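Local coordinates for epidermal growth factor receptor pathway substrate 8-like protein 1 (Mus musculus, PDB 2CY4), which probably acts as an adaptor in epidermal growth factor receptor signalling, using a phosphotyrosine-binding domain of the kind that docks short peptide motifs of partner proteins, at residues H12-V17 against V46-M51; A78-D83 against L96-E101; Q59-D64 against L71-L76; D32-L37 against V109-G114. One frame throughout, in Å; residues are numbered along the deposited sequence.

How the contacts relate
From the N terminus, strand 9-20 runs into a loop holding helix 30-42, and contact 1 closes that loop by pairing 12-17 with the start of strand 49-55. Contact 3 then joins two strands as a tight hairpin, 59-64 with 71-76, and contact 2 forms a later hairpin, 78-83 with 96-101. Contact 4 spans the longest separation, laying helix 30-42 against strand 108-113; contacts 2 and 3 lie wholly within its loop, whereas its segments alternate with those of contact 1. Strand 108-113 runs between strands 9-20 and 94-99, so contact 4 adjoins both contact 1 and contact 2. Y74 and H110 meet between contacts 3 and 4.

Contact 1 (H12-V17 against V46-M51)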
loop_
_atom_site.group_PDB
_atom_site.type_symbol
_atom_site.label_atom_id
_atom_site.label_comp_id
_atom_site.label_asym_id
_atom_site.label_seq_id
_atom_site.Cartn_x
_atom_site.Cartn_y
_atom_site.Cartn_z
ATOM N N HIS A 12 1.271 4.468 20.435
ATOM C CA HIS A 12 0.259 5.305 19.805
ATOM C C HIS A 12 1.015 6.383 19.011
ATOM O O HIS A 12 1.838 7.130 19.554
ATOM C CB HIS A 12 -0.622 5.993 20.838
ATOM C CG HIS A 12 -1.736 5.139 21.301
ATOM N ND1 HIS A 12 -2.976 5.195 20.725
ATOM C CD2 HIS A 12 -1.782 4.168 22.247
ATOM C CE1 HIS A 12 -3.760 4.283 21.295
ATOM N NE2 HIS A 12 -3.057 3.650 22.214
ATOM N N VAL A 13 0.749 6.464 17.716
ATOM C CA VAL A 13 1.398 7.484 16.914
ATOM C C VAL A 13 0.336 8.151 16.084
ATOM O O VAL A 13 -0.798 7.674 16.031
ATOM C CB VAL A 13 2.409 6.868 15.916
ATOM C CG1 VAL A 13 3.462 6.041 16.663
ATOM C CG2 VAL A 13 1.684 5.937 14.980
ATOM N N ASN A 14 0.710 9.258 15.428
ATOM C CA ASN A 14 -0.196 9.896 14.489
ATOM C C ASN A 14 0.416 9.669 13.118
ATOM O O ASN A 14 1.487 10.198 12.857
ATOM C CB ASN A 14 -0.235 11.408 14.620
ATOM C CG ASN A 14 -1.223 11.887 15.711
ATOM O OD1 ASN A 14 -2.103 11.167 16.128
ATOM N ND2 ASN A 14 -1.073 13.109 16.116
ATOM N N HIS A 15 -0.281 8.942 12.239
ATOM C CA HIS A 15 0.205 8.766 10.867
ATOM C C HIS A 15 -0.040 10.093 10.138
ATOM O O HIS A 15 -1.140 10.604 10.182
ATOM C CB HIS A 15 -0.589 7.622 10.188
ATOM C CG HIS A 15 -0.321 7.505 8.706
ATOM N ND1 HIS A 15 -0.979 8.274 7.764
ATOM C CD2 HIS A 15 0.583 6.743 8.031
ATOM C CE1 HIS A 15 -0.491 7.993 6.547
ATOM N NE2 HIS A 15 0.448 7.075 6.678
ATOM N N LEU A 16 0.977 10.691 9.487
ATOM C CA LEU A 16 0.784 11.932 8.717
ATOM C C LEU A 16 0.604 11.661 7.200
ATOM O O LEU A 16 -0.308 12.200 6.568
ATOM C CB LEU A 16 1.993 12.882 8.881
ATOM C CG LEU A 16 2.172 13.318 10.341
ATOM C CD1 LEU A 16 3.398 14.272 10.378
ATOM C CD2 LEU A 16 0.899 14.116 10.804
ATOM N N VAL A 17 1.476 10.832 6.599
ATOM C CA VAL A 17 1.362 10.619 5.152
ATOM C C VAL A 17 2.113 9.375 4.798
ATOM O O VAL A 17 3.052 8.984 5.501
ATOM C CB VAL A 17 2.038 11.778 4.230
ATOM C CG1 VAL A 17 1.364 13.077 4.425
ATOM C CG2 VAL A 17 3.522 11.891 4.478
ATOM N N VAL A 46 -2.722 16.501 4.268
ATOM C CA VAL A 46 -2.181 15.814 5.442
ATOM C C VAL A 46 -3.136 15.942 6.615
ATOM O O VAL A 46 -3.358 17.046 7.069
ATOM C CB VAL A 46 -0.849 16.435 5.918
ATOM C CG1 VAL A 46 -0.323 15.616 7.225
ATOM C CG2 VAL A 46 0.201 16.310 4.806
ATOM N N TRP A 47 -3.702 14.834 7.081
ATOM C CA TRP A 47 -4.618 14.840 8.222
ATOM C C TRP A 47 -4.094 13.760 9.179
ATOM O O TRP A 47 -4.132 12.569 8.872
ATOM C CB TRP A 47 -6.058 14.522 7.758
ATOM C CG TRP A 47 -6.656 15.639 6.841
ATOM C CD1 TRP A 47 -7.425 15.472 5.681
ATOM C CD2 TRP A 47 -6.517 17.078 7.019
ATOM N NE1 TRP A 47 -7.753 16.707 5.153
ATOM C CE2 TRP A 47 -7.216 17.704 5.931
ATOM C CE3 TRP A 47 -5.867 17.897 7.980
ATOM C CZ2 TRP A 47 -7.283 19.128 5.785
ATOM C CZ3 TRP A 47 -5.932 19.317 7.833
ATOM C CH2 TRP A 47 -6.638 19.910 6.734
ATOM N N ALA A 48 -3.604 14.198 10.328
ATOM C CA ALA A 48 -3.072 13.315 11.346
ATOM C C ALA A 48 -4.082 12.254 11.700
ATOM O O ALA A 48 -5.178 12.558 12.109
ATOM C CB ALA A 48 -2.696 14.137 12.582
ATOM N N GLN A 49 -3.720 11.000 11.511
ATOM C CA GLN A 49 -4.596 9.909 11.840
ATOM C C GLN A 49 -3.949 9.098 12.988
ATOM O O GLN A 49 -2.833 8.559 12.847
ATOM C CB GLN A 49 -4.756 9.025 10.614
ATOM C CG GLN A 49 -5.814 7.976 10.703
ATOM C CD GLN A 49 -5.876 7.097 9.404
ATOM O OE1 GLN A 49 -5.735 7.591 8.282
ATOM N NE2 GLN A 49 -6.087 5.804 9.580
ATOM N N GLU A 50 -4.683 8.942 14.089
ATOM C CA GLU A 50 -4.142 8.190 15.215
ATOM C C GLU A 50 -4.018 6.741 14.826
ATOM O O GLU A 50 -4.930 6.168 14.215
ATOM C CB GLU A 50 -5.021 8.284 16.488
ATOM C CG GLU A 50 -4.271 7.596 17.675
ATOM C CD GLU A 50 -4.984 7.718 19.023
ATOM O OE1 GLU A 50 -6.237 7.607 19.037
ATOM O OE2 GLU A 50 -4.281 7.913 20.052
HETATM N N MSE A 51 -2.924 6.100 15.228
HETATM C CA MSE A 51 -2.738 4.714 14.830
HETATM C C MSE A 51 -1.921 4.024 15.905
HETATM O O MSE A 51 -1.180 4.681 16.635
HETATM C CB MSE A 51 -1.909 4.674 13.499
HETATM C CG MSE A 51 -2.602 4.106 12.325
HETATM SE SE MSE A 51 -1.542 4.128 10.763
HETATM C CE MSE A 51 -2.788 5.024 9.583
HETATM O O HOH W 1 -3.225 10.464 7.815
HETATM O O HOH W 2 -3.079 12.134 5.650
#
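V13 and M51 form an antiparallel hydrogen-bonded pair in which V13 N gives M51 O a nearly straight bond (2.8 Å, 175°) and M51 N answers to V13 O. At the next hydrogen-bonded pair, two residues on, H15 N reaches Q49 O at 2.7 Å and Q49 N returns to H15 O.

Two tight spots lie on opposite faces of the sheet. On the face of V13, H15 has CG anti to its backbone N (chi1 171°) and runs alongside M51, a selenomethionine; CE of M51 comes 3.5 Å from H15 CB, while its selenium lies obliquely to the imidazole ring. A long, flexible methionine-type chain suits this place because it can bend along a ring; the imidazole is tied at NE2 to T18 OG1. On the other face, beneath M40 of helix 30-42, V17 CG1 presses on V46 CG2 at 3.5 Å, tighter than ordinary van der Waals contact.

The exposed end and rim are looser. H12 ND1 makes only a weak, bent bond to E50 OE2 (3.1 Å, 131°), and N14 ND2 merely brushes A48 CB at 4.0 Å. Past A48 direct pairing lapses and water bridges the strands: one molecule reaches H15 ND1 and W47 O, another L16 O and W47 N. L16 and V17 both face F111, a classic beta bulge in the first strand of the phosphotyrosine-binding fold.

Contact 2 (A78-D83 against L96-E101); sequences AIVRCD and LLVCQE
V98 O is gripped by two successive amides, V80 N at 2.7 Å and, weakly, R81 N at 3.3 Å; two residues facing one define a classic beta bulge. The register slips by one there, and regular antiparallel pairing resumes when V98 N bonds back to R81 O. At the far end L96 N meets D83 O almost straight (2.7 Å, 178°).

V98 sits across from the bulge with a methyl for each neighbour: CG1 lies against V80 CB, and CG2 touches R81 CG at 3.5 Å. R81 starts with CG between the backbone N and the carbonyl carbon (chi1 69°), which lays its aliphatic part over V98 and carries the guanidinium to D83. The grip is side-on: NE meets OD1 at 2.8 Å on the syn side, and NH2 meets OD2 from above the carboxylate plane. An asparagine at D83 would probably leave the guanidinium without its matching charge and freer to swing away from V98.

On the opposite face the apolar I79 CG2 packs on L97 CD2 at 3.8 Å. That face looks to helix 119-133, with I79 on L130 and C82 on I126, while strand 108-113 flanks strand 94-99; in phosphotyrosine-binding domains the counterparts of strand 79-85, at the edge of the sheet, and of helix 119-133 commonly frame the peptide groove.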
loop_
_atom_site.group_PDB
_atom_site.type_symbol
_atom_site.label_atom_id
_atom_site.label_comp_id
_atom_site.label_asym_id
_atom_site.label_seq_id
_atom_site.Cartn_x
_atom_site.Cartn_y
_atom_site.Cartn_z
ATOM N N ALA A 78 11.055 -6.270 4.836
ATOM C CA ALA A 78 10.520 -5.298 3.871
ATOM C C ALA A 78 10.841 -3.891 4.304
ATOM O O ALA A 78 10.496 -2.925 3.611
ATOM C CB ALA A 78 9.023 -5.435 3.773
ATOM N N ILE A 79 11.514 -3.760 5.435
ATOM C CA ILE A 79 11.774 -2.408 5.932
ATOM C C ILE A 79 13.151 -1.984 5.475
ATOM O O ILE A 79 14.119 -2.663 5.759
ATOM C CB ILE A 79 11.645 -2.347 7.460
ATOM C CG1 ILE A 79 10.159 -2.566 7.842
ATOM C CG2 ILE A 79 12.219 -1.006 8.024
ATOM C CD1 ILE A 79 9.956 -2.821 9.294
ATOM N N VAL A 80 13.212 -0.837 4.815
ATOM C CA VAL A 80 14.462 -0.351 4.226
ATOM C C VAL A 80 15.206 0.439 5.249
ATOM O O VAL A 80 16.414 0.241 5.437
ATOM C CB VAL A 80 14.184 0.554 2.978
ATOM C CG1 VAL A 80 15.502 1.161 2.452
ATOM C CG2 VAL A 80 13.443 -0.286 1.826
ATOM N N ARG A 81 14.504 1.336 5.925
ATOM C CA ARG A 81 15.188 2.117 6.933
ATOM C C ARG A 81 14.159 2.744 7.853
ATOM O O ARG A 81 12.998 2.840 7.487
ATOM C CB ARG A 81 15.995 3.248 6.280
ATOM C CG ARG A 81 15.151 4.377 5.639
ATOM C CD ARG A 81 16.080 5.349 4.904
ATOM N NE ARG A 81 16.803 6.212 5.838
ATOM C CZ ARG A 81 17.771 7.055 5.527
ATOM N NH1 ARG A 81 18.163 7.184 4.255
ATOM N NH2 ARG A 81 18.380 7.761 6.494
ATOM N N CYS A 82 14.610 3.263 8.989
ATOM C CA CYS A 82 13.736 3.869 10.005
ATOM C C CYS A 82 14.579 4.959 10.680
ATOM O O CYS A 82 15.702 4.666 11.140
ATOM C CB CYS A 82 13.293 2.775 11.011
ATOM S SG CYS A 82 12.153 3.518 12.217
ATOM N N ASP A 83 14.077 6.203 10.750
ATOM C CA ASP A 83 14.842 7.284 11.333
ATOM C C ASP A 83 13.933 8.200 12.094
ATOM O O ASP A 83 12.749 8.277 11.835
ATOM C CB ASP A 83 15.502 8.150 10.240
ATOM C CG ASP A 83 16.282 7.328 9.226
ATOM O OD1 ASP A 83 15.679 6.668 8.345
ATOM O OD2 ASP A 83 17.504 7.331 9.333
ATOM N N LEU A 96 10.364 8.425 10.501
ATOM C CA LEU A 96 10.368 8.158 9.056
ATOM C C LEU A 96 10.572 6.632 8.884
ATOM O O LEU A 96 11.414 6.030 9.508
ATOM C CB LEU A 96 11.498 8.947 8.359
ATOM C CG LEU A 96 11.901 8.364 6.985
ATOM C CD1 LEU A 96 10.852 8.638 5.970
ATOM C CD2 LEU A 96 13.107 9.100 6.471
ATOM N N LEU A 97 9.750 6.002 8.092
ATOM C CA LEU A 97 9.855 4.558 7.866
ATOM C C LEU A 97 9.822 4.433 6.339
ATOM O O LEU A 97 8.933 4.993 5.661
ATOM C CB LEU A 97 8.602 3.871 8.436
ATOM C CG LEU A 97 8.741 2.791 9.495
ATOM C CD1 LEU A 97 7.347 2.081 9.522
ATOM C CD2 LEU A 97 9.889 1.749 9.100
ATOM N N VAL A 98 10.775 3.704 5.811
ATOM C CA VAL A 98 10.796 3.469 4.399
ATOM C C VAL A 98 10.607 1.943 4.260
ATOM O O VAL A 98 11.367 1.137 4.846
ATOM C CB VAL A 98 12.136 3.883 3.734
ATOM C CG1 VAL A 98 12.033 3.530 2.209
ATOM C CG2 VAL A 98 12.308 5.372 3.787
ATOM N N CYS A 99 9.677 1.541 3.404
ATOM C CA CYS A 99 9.376 0.105 3.225
ATOM C C CYS A 99 9.198 -0.244 1.744
ATOM O O CYS A 99 9.022 0.622 0.881
ATOM C CB CYS A 99 8.037 -0.272 3.879
ATOM S SG CYS A 99 7.877 0.185 5.576
ATOM N N GLN A 100 9.260 -1.522 1.464
ATOM C CA GLN A 100 9.049 -2.037 0.112
ATOM C C GLN A 100 8.198 -3.290 0.274
ATOM O O GLN A 100 8.728 -4.323 0.633
ATOM C CB GLN A 100 10.404 -2.342 -0.544
ATOM C CG GLN A 100 10.385 -3.107 -1.874
ATOM C CD GLN A 100 9.793 -2.282 -2.997
ATOM O OE1 GLN A 100 8.613 -2.391 -3.290
ATOM N NE2 GLN A 100 10.595 -1.420 -3.590
ATOM N N GLU A 101 6.867 -3.174 0.168
ATOM C CA GLU A 101 6.012 -4.372 0.205
ATOM C C GLU A 101 6.386 -5.276 -1.012
ATOM O O GLU A 101 6.794 -4.802 -2.056
ATOM C CB GLU A 101 4.546 -4.004 0.146
ATOM C CG GLU A 101 4.128 -3.219 1.360
ATOM C CD GLU A 101 2.706 -2.727 1.343
ATOM O OE1 GLU A 101 1.837 -3.497 0.947
ATOM O OE2 GLU A 101 2.426 -1.578 1.766
#

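Contact 3 (Q59-D64 against L71-L76)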
loop_
_atom_site.group_PDB
_atom_site.type_symbol
_atom_site.label_atom_id
_atom_site.label_comp_id
_atom_site.label_asym_id
_atom_site.label_seq_id
_atom_site.Cartn_x
_atom_site.Cartn_y
_atom_site.Cartn_z
ATOM N N GLN A 59 7.728 -8.445 12.622
ATOM C CA GLN A 59 7.097 -7.437 11.801
ATOM C C GLN A 59 6.760 -6.158 12.530
ATOM O O GLN A 59 6.728 -6.135 13.774
ATOM C CB GLN A 59 5.791 -7.964 11.162
ATOM C CG GLN A 59 4.832 -8.628 12.075
ATOM C CD GLN A 59 3.613 -9.195 11.295
ATOM O OE1 GLN A 59 2.565 -8.564 11.149
ATOM N NE2 GLN A 59 3.774 -10.377 10.778
ATOM N N VAL A 60 6.453 -5.125 11.739
ATOM C CA VAL A 60 5.973 -3.873 12.318
ATOM C C VAL A 60 4.574 -3.824 11.822
ATOM O O VAL A 60 4.372 -3.958 10.609
ATOM C CB VAL A 60 6.750 -2.631 11.800
ATOM C CG1 VAL A 60 5.956 -1.333 12.126
ATOM C CG2 VAL A 60 8.121 -2.647 12.400
ATOM N N THR A 61 3.598 -3.605 12.713
ATOM C CA THR A 61 2.216 -3.581 12.286
ATOM C C THR A 61 1.497 -2.261 12.570
ATOM O O THR A 61 1.739 -1.665 13.596
ATOM C CB THR A 61 1.404 -4.738 13.006
ATOM O OG1 THR A 61 2.064 -5.987 12.805
ATOM C CG2 THR A 61 0.010 -4.836 12.511
ATOM N N LEU A 62 0.625 -1.810 11.662
ATOM C CA LEU A 62 -0.173 -0.594 11.913
ATOM C C LEU A 62 -1.595 -1.030 12.097
ATOM O O LEU A 62 -2.085 -1.841 11.300
ATOM C CB LEU A 62 -0.050 0.365 10.771
ATOM C CG LEU A 62 1.387 0.759 10.474
ATOM C CD1 LEU A 62 1.440 1.575 9.184
ATOM C CD2 LEU A 62 1.880 1.582 11.650
ATOM N N LEU A 63 -2.217 -0.569 13.194
ATOM C CA LEU A 63 -3.581 -0.962 13.581
ATOM C C LEU A 63 -4.451 0.210 13.994
ATOM O O LEU A 63 -3.949 1.308 14.300
ATOM C CB LEU A 63 -3.575 -1.937 14.760
ATOM C CG LEU A 63 -2.704 -3.185 14.678
ATOM C CD1 LEU A 63 -1.417 -2.982 15.358
ATOM C CD2 LEU A 63 -3.419 -4.328 15.294
ATOM N N ASP A 64 -5.761 -0.040 13.992
ATOM C CA ASP A 64 -6.730 0.974 14.345
ATOM C C ASP A 64 -6.824 0.917 15.831
ATOM O O ASP A 64 -6.973 -0.153 16.393
ATOM C CB ASP A 64 -8.037 0.683 13.675
ATOM C CG ASP A 64 -8.986 1.851 13.776
ATOM O OD1 ASP A 64 -9.743 1.929 14.786
ATOM O OD2 ASP A 64 -8.934 2.694 12.848
ATOM N N LEU A 71 -4.087 -2.666 9.658
ATOM C CA LEU A 71 -4.385 -1.804 8.537
ATOM C C LEU A 71 -3.265 -2.056 7.566
ATOM O O LEU A 71 -3.416 -1.932 6.354
ATOM C CB LEU A 71 -4.370 -0.329 8.968
ATOM C CG LEU A 71 -5.039 0.087 10.287
ATOM C CD1 LEU A 71 -4.682 1.535 10.589
ATOM C CD2 LEU A 71 -6.536 -0.092 10.231
ATOM N N GLU A 72 -2.126 -2.443 8.125
ATOM C CA GLU A 72 -0.937 -2.706 7.356
ATOM C C GLU A 72 0.042 -3.532 8.209
ATOM O O GLU A 72 0.113 -3.425 9.426
ATOM C CB GLU A 72 -0.298 -1.378 6.892
ATOM C CG GLU A 72 0.738 -1.557 5.773
ATOM C CD GLU A 72 0.180 -2.297 4.529
ATOM O OE1 GLU A 72 -0.620 -1.694 3.742
ATOM O OE2 GLU A 72 0.556 -3.496 4.373
ATOM N N SER A 73 0.826 -4.364 7.559
ATOM C CA SER A 73 1.764 -5.219 8.261
ATOM C C SER A 73 3.073 -5.295 7.435
ATOM O O SER A 73 2.995 -5.558 6.232
ATOM C CB SER A 73 1.139 -6.631 8.360
ATOM O OG SER A 73 1.962 -7.514 9.073
ATOM N N TYR A 74 4.244 -5.080 8.058
ATOM C CA TYR A 74 5.521 -5.188 7.356
ATOM C C TYR A 74 6.505 -6.198 7.878
ATOM O O TYR A 74 7.121 -5.941 8.941
ATOM C CB TYR A 74 6.272 -3.894 7.428
ATOM C CG TYR A 74 5.548 -2.751 6.870
ATOM C CD1 TYR A 74 5.024 -1.735 7.682
ATOM C CD2 TYR A 74 5.313 -2.704 5.510
ATOM C CE1 TYR A 74 4.275 -0.719 7.122
ATOM C CE2 TYR A 74 4.581 -1.717 4.963
ATOM C CZ TYR A 74 4.062 -0.735 5.756
ATOM O OH TYR A 74 3.281 0.189 5.131
ATOM N N PRO A 75 6.726 -7.327 7.154
ATOM C CA PRO A 75 7.734 -8.248 7.709
ATOM C C PRO A 75 8.990 -7.386 7.808
ATOM O O PRO A 75 9.151 -6.438 7.041
ATOM C CB PRO A 75 7.846 -9.368 6.648
ATOM C CG PRO A 75 7.227 -8.718 5.423
ATOM C CD PRO A 75 6.116 -7.888 5.931
ATOM N N LEU A 76 9.878 -7.701 8.733
ATOM C CA LEU A 76 11.038 -6.874 8.912
ATOM C C LEU A 76 11.940 -6.810 7.698
ATOM O O LEU A 76 12.688 -5.856 7.505
ATOM C CB LEU A 76 11.784 -7.347 10.160
ATOM C CG LEU A 76 10.992 -7.195 11.469
ATOM C CD1 LEU A 76 11.919 -7.606 12.665
ATOM C CD2 LEU A 76 10.547 -5.753 11.616
#
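L62 O takes two amide protons from across a beta hairpin, L71 N at 2.7 Å and E72 N at 3.2 Å. Because L71 and E72 both face L62, the turn-side end of the hairpin carries a classic beta bulge, and a single carbonyl serves two donors.

Beyond it the pairing is regular, and the inward-facing amides and carbonyls of V60, L62, E72 and Y74 are paired across the hairpin. L62 N gives a straight bond to E72 O (2.8 Å, 169°), Y74 N goes to V60 O, and V60 N to Y74 O. P75 follows where the pairing needs no amide proton, at a non-hydrogen-bonded position opposite Q59. The outward amides of T61 and L63 belong to strand 49-55, through R54 and L52. D64 OD1 is satisfied by S67 N within the turn.

E72 bends back at chi2 (56°), so that S73 N can make a weak bond to its OE2. E101 of the same chain, and E72 of the second subunit, stand close to this carboxylate, which would probably favour its protonated form. L71 drapes over the bulge, CD1 on the backbone of L63 and CD2 at 3.8 Å from D64 CB, and also packs on M51 of strand 49-55; a glycine here would probably strip that apolar cover from the strand end and leave a gap beside M51.

Leucine suits position 62 equally, since its CD1 reaches both E72 CB and the edge of the Y74 ring, 4.2 Å from CE1.

Contact 4 (D32-L37 against V109-G114); sequences DASRKL and VHFFQG
F111 sets its CG anti to the carbonyl carbon (chi1 -77°) and L37 sets its own anti to the backbone N (chi1 163°), and these two choices bring phenyl ring and leucine methyl together. L37 CD2 rests over one face of the ring, off-centre toward the rim and 4.2 Å from F111 CG. The far end of the ring pushes into the helix: CE2 comes 3.4 Å from A33 O, obliquely, while CZ lies 3.9 Å from A33 CB and 3.8 Å from S34 OG.

Residue size explains the fit. Alanine at 33 lets the aromatic ring approach the helix backbone, where a longer side chain would stand in the way, and the same methyl just reaches V109 CG1 at 4.5 Å. Neither polar group beside the ring is wasted: A33 O accepts L37 N within the helix at 3.1 Å, and S34 OG bonds to V30 O one turn earlier. No hydrogen bond joins the two segments; they are held by van der Waals packing, mostly of the phenyl ring.

Helix and strand directions differ by 65°, with axes 10.2 Å apart, a distance filled largely by the ring. V17 of strand 9-20 and L94 of strand 94-99 also touch L37, so helix 30-42 lies across three adjacent strands with strand 108-113 in the middle.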
loop_
_atom_site.group_PDB
_atom_site.type_symbol
_atom_site.label_atom_id
_atom_site.label_comp_id
_atom_site.label_asym_id
_atom_site.label_seq_id
_atom_site.Cartn_x
_atom_site.Cartn_y
_atom_site.Cartn_z
ATOM N N ASP A 32 14.300 15.885 0.885
ATOM C CA ASP A 32 13.234 15.950 -0.147
ATOM C C ASP A 32 11.915 15.333 0.391
ATOM O O ASP A 32 10.821 15.849 0.111
ATOM C CB ASP A 32 13.572 15.098 -1.361
ATOM C CG ASP A 32 14.756 15.652 -2.202
ATOM O OD1 ASP A 32 15.126 16.814 -2.026
ATOM O OD2 ASP A 32 15.296 14.939 -3.081
ATOM N N ALA A 33 11.999 14.197 1.092
ATOM C CA ALA A 33 10.803 13.554 1.689
ATOM C C ALA A 33 10.109 14.531 2.685
ATOM O O ALA A 33 8.895 14.680 2.658
ATOM C CB ALA A 33 11.205 12.291 2.403
ATOM N N SER A 34 10.888 15.175 3.571
ATOM C CA SER A 34 10.359 16.188 4.538
ATOM C C SER A 34 9.741 17.351 3.787
ATOM O O SER A 34 8.698 17.891 4.178
ATOM C CB SER A 34 11.472 16.755 5.454
ATOM O OG SER A 34 11.954 15.614 6.128
ATOM N N ARG A 35 10.401 17.778 2.729
ATOM C CA ARG A 35 9.886 18.890 1.924
ATOM C C ARG A 35 8.500 18.550 1.309
ATOM O O ARG A 35 7.530 19.311 1.320
ATOM C CB ARG A 35 10.956 19.200 0.868
ATOM C CG ARG A 35 10.767 20.395 -0.018
ATOM C CD ARG A 35 12.170 21.124 -0.225
ATOM N NE ARG A 35 13.324 20.232 -0.491
ATOM C CZ ARG A 35 14.395 20.096 0.308
ATOM N NH1 ARG A 35 14.473 20.797 1.447
ATOM N NH2 ARG A 35 15.400 19.269 -0.033
ATOM N N LYS A 36 8.415 17.376 0.732
ATOM C CA LYS A 36 7.167 16.929 0.169
ATOM C C LYS A 36 6.042 16.866 1.243
ATOM O O LYS A 36 4.886 17.133 0.938
ATOM C CB LYS A 36 7.327 15.530 -0.448
ATOM C CG LYS A 36 5.989 15.005 -1.041
ATOM C CD LYS A 36 6.261 13.718 -1.836
ATOM C CE LYS A 36 5.008 13.057 -2.281
ATOM N NZ LYS A 36 4.217 13.875 -3.249
ATOM N N LEU A 37 6.374 16.463 2.469
ATOM C CA LEU A 37 5.363 16.391 3.514
ATOM C C LEU A 37 4.894 17.836 3.708
ATOM O O LEU A 37 3.699 18.085 3.748
ATOM C CB LEU A 37 5.969 15.852 4.815
ATOM C CG LEU A 37 5.168 16.067 6.127
ATOM C CD1 LEU A 37 3.838 15.364 6.054
ATOM C CD2 LEU A 37 5.968 15.589 7.341
ATOM N N VAL A 109 7.341 5.841 1.485
ATOM C CA VAL A 109 7.825 6.616 2.609
ATOM C C VAL A 109 6.652 6.841 3.575
ATOM O O VAL A 109 5.548 7.194 3.134
ATOM C CB VAL A 109 8.250 7.994 2.170
ATOM C CG1 VAL A 109 8.404 8.934 3.428
ATOM C CG2 VAL A 109 9.535 7.867 1.405
ATOM N N HIS A 110 6.865 6.677 4.882
ATOM C CA HIS A 110 5.766 6.940 5.831
ATOM C C HIS A 110 6.265 7.898 6.881
ATOM O O HIS A 110 7.367 7.714 7.381
ATOM C CB HIS A 110 5.332 5.713 6.623
ATOM C CG HIS A 110 4.984 4.502 5.811
ATOM N ND1 HIS A 110 3.756 4.355 5.184
ATOM C CD2 HIS A 110 5.701 3.418 5.472
ATOM C CE1 HIS A 110 3.748 3.240 4.489
ATOM N NE2 HIS A 110 4.917 2.641 4.633
ATOM N N PHE A 111 5.511 8.951 7.168
ATOM C CA PHE A 111 5.852 9.830 8.297
ATOM C C PHE A 111 4.805 9.725 9.400
ATOM O O PHE A 111 3.587 9.790 9.134
ATOM C CB PHE A 111 5.933 11.280 7.874
ATOM C CG PHE A 111 7.203 11.622 7.138
ATOM C CD1 PHE A 111 8.386 11.802 7.874
ATOM C CD2 PHE A 111 7.204 11.899 5.763
ATOM C CE1 PHE A 111 9.579 12.306 7.288
ATOM C CE2 PHE A 111 8.381 12.403 5.145
ATOM C CZ PHE A 111 9.566 12.623 5.906
ATOM N N PHE A 112 5.282 9.560 10.639
ATOM C CA PHE A 112 4.393 9.513 11.807
ATOM C C PHE A 112 4.879 10.527 12.892
ATOM O O PHE A 112 6.056 10.894 12.941
ATOM C CB PHE A 112 4.407 8.164 12.487
ATOM C CG PHE A 112 4.157 7.006 11.600
ATOM C CD1 PHE A 112 5.233 6.423 10.916
ATOM C CD2 PHE A 112 2.846 6.459 11.471
ATOM C CE1 PHE A 112 5.004 5.307 10.121
ATOM C CE2 PHE A 112 2.606 5.341 10.668
ATOM C CZ PHE A 112 3.693 4.762 9.992
ATOM N N GLN A 113 3.957 11.055 13.713
ATOM C CA GLN A 113 4.407 11.899 14.833
ATOM C C GLN A 113 4.562 10.822 15.941
ATOM O O GLN A 113 3.713 9.940 16.051
ATOM C CB GLN A 113 3.299 12.870 15.236
ATOM C CG GLN A 113 3.034 13.929 14.153
ATOM C CD GLN A 113 1.957 14.903 14.594
ATOM O OE1 GLN A 113 2.191 16.110 14.709
ATOM N NE2 GLN A 113 0.787 14.390 14.861
ATOM N N GLY A 114 5.652 10.881 16.713
ATOM C CA GLY A 114 5.952 9.911 17.789
ATOM C C GLY A 114 5.204 10.219 19.104
ATOM O O GLY A 114 5.216 9.421 20.036
#